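Local structure of 5,10-methylenetetrahydrofolate dehydrogenase (Bombyx mori, 5ZF1) at residues Ile38-Asp43 with Ser71-Glu76; Glu76-Glu81 with Arg107-Ala112. The protein probably catalyses the NADP+-dependent oxidation of 5,10-methylenetetrahydrofolate in folate-dependent one-carbon metabolism. All blocks are in the same frame, centred on the assembly; numbering follows the deposited sequence. Where two conformers were deposited one is given.

Contact 1 (Ile38-Asp43 with Ser71-Glu76)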
ATOM      1  N   ILE B  38     -24.380   7.914  -6.478  1.00 29.22           N
ATOM      2  CA  ILE B  38     -25.133   8.498  -5.376  1.00 34.22           C
ATOM      3  C   ILE B  38     -24.592   9.892  -5.108  1.00 31.41           C
ATOM      4  O   ILE B  38     -23.379  10.079  -4.941  1.00 32.18           O
ATOM      5  CB  ILE B  38     -25.051   7.619  -4.118  1.00 32.49           C
ATOM      6  CG1 ILE B  38     -25.741   6.286  -4.362  1.00 33.15           C
ATOM      7  CG2 ILE B  38     -25.685   8.333  -2.932  1.00 41.62           C
ATOM      8  CD1 ILE B  38     -25.597   5.308  -3.210  1.00 36.21           C
ATOM      9  N   ILE B  39     -25.496  10.867  -5.086  1.00 33.13           N
ATOM     10  CA  ILE B  39     -25.202  12.282  -4.874  1.00 39.21           C
ATOM     11  C   ILE B  39     -25.920  12.707  -3.605  1.00 37.83           C
ATOM     12  O   ILE B  39     -27.152  12.614  -3.527  1.00 44.31           O
ATOM     13  CB  ILE B  39     -25.669  13.152  -6.054  1.00 44.37           C
ATOM     14  CG1 ILE B  39     -24.632  13.214  -7.160  1.00 51.79           C
ATOM     15  CG2 ILE B  39     -25.904  14.575  -5.598  1.00 54.23           C
ATOM     16  CD1 ILE B  39     -23.450  14.072  -6.789  1.00 61.41           C
ATOM     17  N   VAL B  40     -25.165  13.168  -2.616  1.00 42.37           N
ATOM     18  CA  VAL B  40     -25.735  13.623  -1.352  1.00 46.53           C
ATOM     19  C   VAL B  40     -25.547  15.132  -1.279  1.00 46.79           C
ATOM     20  O   VAL B  40     -24.421  15.625  -1.124  1.00 51.00           O
ATOM     21  CB  VAL B  40     -25.101  12.917  -0.144  1.00 43.01           C
ATOM     22  CG1 VAL B  40     -25.515  13.609   1.149  1.00 48.62           C
ATOM     23  CG2 VAL B  40     -25.507  11.450  -0.120  1.00 40.94           C
ATOM     24  N   GLY B  41     -26.647  15.866  -1.393  1.00 47.45           N
ATOM     25  CA  GLY B  41     -26.606  17.309  -1.301  1.00 54.61           C
ATOM     26  C   GLY B  41     -26.747  17.979  -2.650  1.00 60.79           C
ATOM     27  O   GLY B  41     -26.996  17.348  -3.683  1.00 62.54           O
ATOM     28  N   ASP B  42     -26.566  19.301  -2.628  1.00 66.14           N
ATOM     29  CA  ASP B  42     -26.752  20.137  -3.807  1.00 68.98           C
ATOM     30  C   ASP B  42     -25.521  20.988  -4.096  1.00 66.29           C
ATOM     31  O   ASP B  42     -25.637  22.095  -4.631  1.00 70.86           O
ATOM     32  CB  ASP B  42     -27.988  21.025  -3.655  1.00 69.30           C
ATOM     33  CG  ASP B  42     -29.171  20.516  -4.453  1.00 74.37           C
ATOM     34  OD1 ASP B  42     -28.982  20.139  -5.632  1.00 75.52           O
ATOM     35  OD2 ASP B  42     -30.293  20.494  -3.903  1.00 85.08           O
ATOM     36  N   ASP B  43     -24.340  20.492  -3.748  1.00 59.48           N
ATOM     37  CA  ASP B  43     -23.105  21.172  -4.109  1.00 58.78           C
ATOM     38  C   ASP B  43     -23.023  21.303  -5.627  1.00 66.28           C
ATOM     39  O   ASP B  43     -22.967  20.277  -6.324  1.00 62.63           O
ATOM     40  CB  ASP B  43     -21.894  20.412  -3.573  1.00 60.86           C
ATOM     41  CG  ASP B  43     -20.580  21.092  -3.913  1.00 64.69           C
ATOM     42  OD1 ASP B  43     -20.513  22.335  -3.821  1.00 68.44           O
ATOM     43  OD2 ASP B  43     -19.612  20.386  -4.270  1.00 66.65           O
ATOM     44  N   SER B  71     -28.849  16.573   1.792  1.00 45.17           N
ATOM     45  CA  SER B  71     -27.701  16.779   2.669  1.00 58.29           C
ATOM     46  C   SER B  71     -27.923  16.242   4.076  1.00 57.75           C
ATOM     47  O   SER B  71     -26.943  15.964   4.779  1.00 56.37           O
ATOM     48  CB  SER B  71     -27.353  18.269   2.743  1.00 63.24           C
ATOM     49  OG  SER B  71     -26.850  18.744   1.505  1.00 64.34           O
ATOM     50  N   ASP B  72     -29.176  16.085   4.501  1.00 54.21           N
ATOM     51  CA  ASP B  72     -29.503  15.655   5.853  1.00 59.33           C
ATOM     52  C   ASP B  72     -29.701  14.149   5.974  1.00 55.53           C
ATOM     53  O   ASP B  72     -30.130  13.682   7.033  1.00 53.06           O
ATOM     54  CB  ASP B  72     -30.763  16.375   6.342  1.00 61.64           C
ATOM     55  CG  ASP B  72     -32.032  15.809   5.727  1.00 63.92           C
ATOM     56  OD1 ASP B  72     -32.575  14.822   6.267  1.00 70.43           O
ATOM     57  OD2 ASP B  72     -32.485  16.347   4.695  1.00 69.81           O
ATOM     58  N   ILE B  73     -29.421  13.382   4.915  1.00 54.98           N
ATOM     59  CA  ILE B  73     -29.559  11.933   4.998  1.00 48.57           C
ATOM     60  C   ILE B  73     -28.665  11.406   6.113  1.00 43.76           C
ATOM     61  O   ILE B  73     -27.554  11.904   6.335  1.00 46.91           O
ATOM     62  CB  ILE B  73     -29.219  11.280   3.646  1.00 47.05           C
ATOM     63  CG1 ILE B  73     -29.387   9.763   3.720  1.00 47.02           C
ATOM     64  CG2 ILE B  73     -27.796  11.603   3.226  1.00 49.40           C
ATOM     65  CD1 ILE B  73     -29.166   9.049   2.392  1.00 43.51           C
ATOM     66  N   THR B  74     -29.159  10.413   6.846  1.00 45.55           N
ATOM     67  CA  THR B  74     -28.340   9.832   7.896  1.00 47.44           C
ATOM     68  C   THR B  74     -27.408   8.771   7.322  1.00 49.28           C
ATOM     69  O   THR B  74     -27.662   8.183   6.265  1.00 41.70           O
ATOM     70  CB  THR B  74     -29.195   9.209   9.003  1.00 51.95           C
ATOM     71  OG1 THR B  74     -29.710   7.947   8.557  1.00 52.31           O
ATOM     72  CG2 THR B  74     -30.346  10.126   9.385  1.00 47.52           C
ATOM     73  N   GLU B  75     -26.316   8.532   8.048  1.00 46.23           N
ATOM     74  CA  GLU B  75     -25.382   7.480   7.672  1.00 49.38           C
ATOM     75  C   GLU B  75     -26.088   6.136   7.535  1.00 48.04           C
ATOM     76  O   GLU B  75     -25.821   5.377   6.594  1.00 45.41           O
ATOM     77  CB  GLU B  75     -24.255   7.411   8.702  1.00 48.86           C
ATOM     78  CG  GLU B  75     -23.153   6.431   8.375  1.00 47.02           C
ATOM     79  CD  GLU B  75     -21.987   6.549   9.330  1.00 54.52           C
ATOM     80  OE1 GLU B  75     -21.442   7.666   9.480  1.00 50.97           O
ATOM     81  OE2 GLU B  75     -21.630   5.527   9.948  1.00 54.84           O
ATOM     82  N   GLU B  76     -27.013   5.834   8.450  1.00 43.73           N
ATOM     83  CA  GLU B  76     -27.759   4.583   8.352  1.00 46.05           C
ATOM     84  C   GLU B  76     -28.597   4.525   7.080  1.00 44.43           C
ATOM     85  O   GLU B  76     -28.771   3.448   6.500  1.00 42.28           O
ATOM     86  CB  GLU B  76     -28.648   4.400   9.587  1.00 50.33           C
ATOM     87  CG  GLU B  76     -27.898   4.269  10.916  1.00 56.64           C
ATOM     88  CD  GLU B  76     -27.275   5.578  11.397  1.00 60.97           C
ATOM     89  OE1 GLU B  76     -27.508   6.633  10.765  1.00 57.48           O
ATOM     90  OE2 GLU B  76     -26.547   5.549  12.413  1.00 64.96           O
TER

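Contact 2 (Glu76-Glu81 with Arg107-Ala112)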
ATOM      1  N   GLU B  76     -27.013   5.834   8.450  1.00 43.73           N
ATOM      2  CA  GLU B  76     -27.759   4.583   8.352  1.00 46.05           C
ATOM      3  C   GLU B  76     -28.597   4.525   7.080  1.00 44.43           C
ATOM      4  O   GLU B  76     -28.771   3.448   6.500  1.00 42.28           O
ATOM      5  CB  GLU B  76     -28.648   4.400   9.587  1.00 50.33           C
ATOM      6  CG  GLU B  76     -27.898   4.269  10.916  1.00 56.64           C
ATOM      7  CD  GLU B  76     -27.275   5.578  11.397  1.00 60.97           C
ATOM      8  OE1 GLU B  76     -27.508   6.633  10.765  1.00 57.48           O
ATOM      9  OE2 GLU B  76     -26.547   5.549  12.413  1.00 64.96           O
ATOM     10  N   GLN B  77     -29.123   5.667   6.631  1.00 41.42           N
ATOM     11  CA  GLN B  77     -29.900   5.674   5.395  1.00 39.48           C
ATOM     12  C   GLN B  77     -29.002   5.505   4.175  1.00 44.07           C
ATOM     13  O   GLN B  77     -29.373   4.813   3.221  1.00 43.98           O
ATOM     14  CB  GLN B  77     -30.702   6.967   5.278  1.00 47.20           C
ATOM     15  CG  GLN B  77     -31.854   7.106   6.246  1.00 43.07           C
ATOM     16  CD  GLN B  77     -32.400   8.516   6.267  1.00 47.24           C
ATOM     17  OE1 GLN B  77     -31.649   9.486   6.152  1.00 48.45           O
ATOM     18  NE2 GLN B  77     -33.713   8.639   6.401  1.00 61.20           N
ATOM     19  N   LEU B  78     -27.830   6.143   4.176  1.00 41.63           N
ATOM     20  CA  LEU B  78     -26.922   6.000   3.045  1.00 40.15           C
ATOM     21  C   LEU B  78     -26.426   4.567   2.922  1.00 40.62           C
ATOM     22  O   LEU B  78     -26.430   3.984   1.829  1.00 33.59           O
ATOM     23  CB  LEU B  78     -25.751   6.970   3.185  1.00 39.48           C
ATOM     24  CG  LEU B  78     -24.742   6.958   2.035  1.00 34.46           C
ATOM     25  CD1 LEU B  78     -25.443   7.056   0.680  1.00 36.18           C
ATOM     26  CD2 LEU B  78     -23.727   8.075   2.201  1.00 34.94           C
ATOM     27  N   LEU B  79     -26.004   3.973   4.041  1.00 42.72           N
ATOM     28  CA  LEU B  79     -25.536   2.592   3.998  1.00 43.36           C
ATOM     29  C   LEU B  79     -26.654   1.637   3.607  1.00 41.41           C
ATOM     30  O   LEU B  79     -26.397   0.613   2.967  1.00 37.63           O
ATOM     31  CB  LEU B  79     -24.938   2.191   5.349  1.00 44.07           C
ATOM     32  CG  LEU B  79     -23.744   3.006   5.850  1.00 40.54           C
ATOM     33  CD1 LEU B  79     -23.254   2.456   7.183  1.00 54.75           C
ATOM     34  CD2 LEU B  79     -22.618   3.041   4.840  1.00 40.62           C
ATOM     35  N   SER B  80     -27.899   1.953   3.978  1.00 41.05           N
ATOM     36  CA  SER B  80     -29.019   1.103   3.585  1.00 36.57           C
ATOM     37  C   SER B  80     -29.226   1.116   2.076  1.00 35.38           C
ATOM     38  O   SER B  80     -29.521   0.077   1.475  1.00 40.42           O
ATOM     39  CB  SER B  80     -30.296   1.540   4.300  1.00 41.88           C
ATOM     40  OG  SER B  80     -31.409   0.814   3.809  1.00 49.56           O
ATOM     41  N   GLU B  81     -29.088   2.282   1.449  1.00 38.17           N
ATOM     42  CA  GLU B  81     -29.253   2.354   0.003  0.53 38.61           C
ATOM     43  C   GLU B  81     -28.101   1.670  -0.721  1.00 36.87           C
ATOM     44  O   GLU B  81     -28.301   1.045  -1.769  1.00 35.49           O
ATOM     45  CB  GLU B  81     -29.380   3.810  -0.442  0.53 40.36           C
ATOM     46  CG  GLU B  81     -29.400   4.006  -1.960  0.53 43.17           C
ATOM     47  CD  GLU B  81     -30.746   3.669  -2.594  0.53 46.91           C
ATOM     48  OE1 GLU B  81     -31.279   2.567  -2.343  0.53 49.06           O
ATOM     49  OE2 GLU B  81     -31.272   4.515  -3.348  0.53 51.47           O
ATOM     50  N   ARG B 107     -15.086   6.579   5.683  1.00 36.14           N
ATOM     51  CA  ARG B 107     -14.487   5.250   5.717  1.00 39.47           C
ATOM     52  C   ARG B 107     -15.551   4.158   5.710  1.00 35.37           C
ATOM     53  O   ARG B 107     -15.430   3.168   4.977  1.00 37.08           O
ATOM     54  CB  ARG B 107     -13.591   5.125   6.951  1.00 41.67           C
ATOM     55  CG  ARG B 107     -12.678   3.923   6.964  1.00 37.31           C
ATOM     56  CD  ARG B 107     -11.619   4.043   5.889  1.00 34.80           C
ATOM     57  NE  ARG B 107     -11.919   3.135   4.793  1.00 35.37           N
ATOM     58  CZ  ARG B 107     -11.393   3.228   3.583  1.00 31.72           C
ATOM     59  NH1 ARG B 107     -10.523   4.188   3.314  1.00 26.43           N
ATOM     60  NH2 ARG B 107     -11.740   2.357   2.652  1.00 33.04           N
ATOM     61  N   ARG B 108     -16.607   4.323   6.513  1.00 30.76           N
ATOM     62  CA  ARG B 108     -17.676   3.329   6.539  1.00 36.05           C
ATOM     63  C   ARG B 108     -18.380   3.254   5.193  1.00 34.92           C
ATOM     64  O   ARG B 108     -18.763   2.166   4.739  1.00 33.36           O
ATOM     65  CB  ARG B 108     -18.680   3.658   7.648  1.00 41.99           C
ATOM     66  CG  ARG B 108     -18.501   2.825   8.905  1.00 52.44           C
ATOM     67  CD  ARG B 108     -19.397   3.314  10.033  1.00 57.63           C
ATOM     68  NE  ARG B 108     -18.755   3.158  11.333  1.00 62.61           N
ATOM     69  CZ  ARG B 108     -19.041   3.890  12.405  1.00 66.66           C
ATOM     70  NH1 ARG B 108     -19.968   4.838  12.335  1.00 71.56           N
ATOM     71  NH2 ARG B 108     -18.401   3.674  13.547  1.00 70.25           N
ATOM     72  N   VAL B 109     -18.548   4.402   4.540  1.00 30.82           N
ATOM     73  CA  VAL B 109     -19.197   4.436   3.232  1.00 31.69           C
ATOM     74  C   VAL B 109     -18.375   3.662   2.212  1.00 27.57           C
ATOM     75  O   VAL B 109     -18.897   2.805   1.485  1.00 30.44           O
ATOM     76  CB  VAL B 109     -19.410   5.892   2.790  1.00 30.96           C
ATOM     77  CG1 VAL B 109     -20.003   5.943   1.388  1.00 32.69           C
ATOM     78  CG2 VAL B 109     -20.295   6.616   3.793  1.00 36.57           C
ATOM     79  N   CYS B 110     -17.081   3.963   2.134  1.00 28.30           N
ATOM     80  CA  CYS B 110     -16.218   3.287   1.166  1.00 31.41           C
ATOM     81  C   CYS B 110     -16.276   1.777   1.345  1.00 34.13           C
ATOM     82  O   CYS B 110     -16.336   1.030   0.362  1.00 29.68           O
ATOM     83  CB  CYS B 110     -14.774   3.784   1.302  1.00 31.13           C
ATOM     84  SG  CYS B 110     -14.459   5.474   0.714  1.00 40.29           S
ATOM     85  N   ASP B 111     -16.296   1.307   2.596  1.00 28.52           N
ATOM     86  CA  ASP B 111     -16.232  -0.118   2.882  1.00 27.01           C
ATOM     87  C   ASP B 111     -17.595  -0.798   2.856  1.00 29.08           C
ATOM     88  O   ASP B 111     -17.654  -2.031   2.919  1.00 32.22           O
ATOM     89  CB  ASP B 111     -15.538  -0.349   4.232  1.00 35.03           C
ATOM     90  CG  ASP B 111     -14.085   0.099   4.219  1.00 36.34           C
ATOM     91  OD1 ASP B 111     -13.493   0.142   3.122  1.00 29.72           O
ATOM     92  OD2 ASP B 111     -13.509   0.389   5.297  1.00 36.25           O
ATOM     93  N   ALA B 112     -18.682  -0.028   2.728  1.00 28.91           N
ATOM     94  CA  ALA B 112     -20.016  -0.598   2.572  1.00 27.38           C
ATOM     95  C   ALA B 112     -20.301  -1.018   1.140  1.00 29.01           C
ATOM     96  O   ALA B 112     -21.160  -1.877   0.920  1.00 32.21           O
ATOM     97  CB  ALA B 112     -21.081   0.408   3.022  1.00 34.43           C
TER

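Contact 1 (Ile38-Asp43 with Ser71-Glu76)
Val40, the last residue of strand 34-40, meets Ile73 in the turn that leads into helix 75-87, and this apolar pair carries much of the contact. Val40 CG1 lies 3.7 Å from Ile73 CG2, and Val40 CG2 adds a looser touch on the same methyl. The two side chains cross at about a right angle. With CG1 of Ile73 anti to its backbone N (chi1 -179°), the longer branch runs on toward Leu78, leaving CG2 as the methyl that faces the valine. Val40 CG1 also reaches the backbone at Ser71 CA, 4.1 Å away.

The second kind of contact is polar atom against backbone. Ser71 OG sits 3.2 Å from Gly41 CA, where the segments come closest, Gly41 CA to Ser71 CA 4.2 Å. Gly41 turns with a positive phi (105°, psi -173°), a conformation natural to glycine.

No hydrogen bond crosses between the segments. Asp43 and Thr74 N-cap the helices that follow, and Gly41 O accepts a hydrogen bond from His47 NE2 in helix 44-60. These are loops at the C-terminal ends of neighbouring parallel strands 34-40 and 63-69, as in an alpha/beta sheet. They meet through shape and methyl packing, while direction-specific bonds fix each to its own helix.

Contact 2 (Glu76-Glu81 with Arg107-Ala112)
Leu79 reaches from helix 75-87 to helix 106-112 and has more surface buried here than any other residue of the two segments. One methyl does the touching: CD2 rests 3.5 Å from Ala112 CB, and the same CD2 lies 4.0 Å from Val109 CA and 4.0 Å from Arg108 O. With CG anti to the carbonyl carbon (chi1 -60°) and CD1 continuing the chain, CD2 is the branch left to turn to the neighbouring helix. The CB of Ala112 points toward helix 75-87, where it meets Ile82 as well.

Val109 comes next and Leu78 third. Val109 CG2 stands 4.1 Å from Leu78 CD2, the two side chains crossing at about a right angle, and Ile104 packs against both.

The polar groups lie off this apolar seam. Arg108 bridges to Glu75. Farther round the helix, Arg107 grips Asp111 side-on with NE and NH2, the NH2 to OD1 bond being 2.9 Å long and nearly straight (173°).

The axes of the two short helix segments approach to 10.0 Å, their N-to-C directions only 14° from parallel. Near-parallel neighbours of this kind are typical of an alpha/beta domain built on a parallel sheet, here the catalytic domain of the tetrahydrofolate dehydrogenase/cyclohydrolase family.

In the fold
Contact 1 comes first along the chain and contact 2 follows, with centres 11 Å apart and both on one side of the chain's centre. Helix 75-87 joins them: its first two residues and the loop before it belong to contact 1, residues 76-81 to contact 2, and Glu76 to both. The salt bridge from Glu75 OE2 to Arg108 NH1 (3.0 Å) ties the two together, and nearby Leu78 packs against Ile38 and Ile73. Within the catalytic domain, the helix is thus held to the end of central strand 34-40 of the three-stranded parallel sheet and, alongside, to helix 106-112.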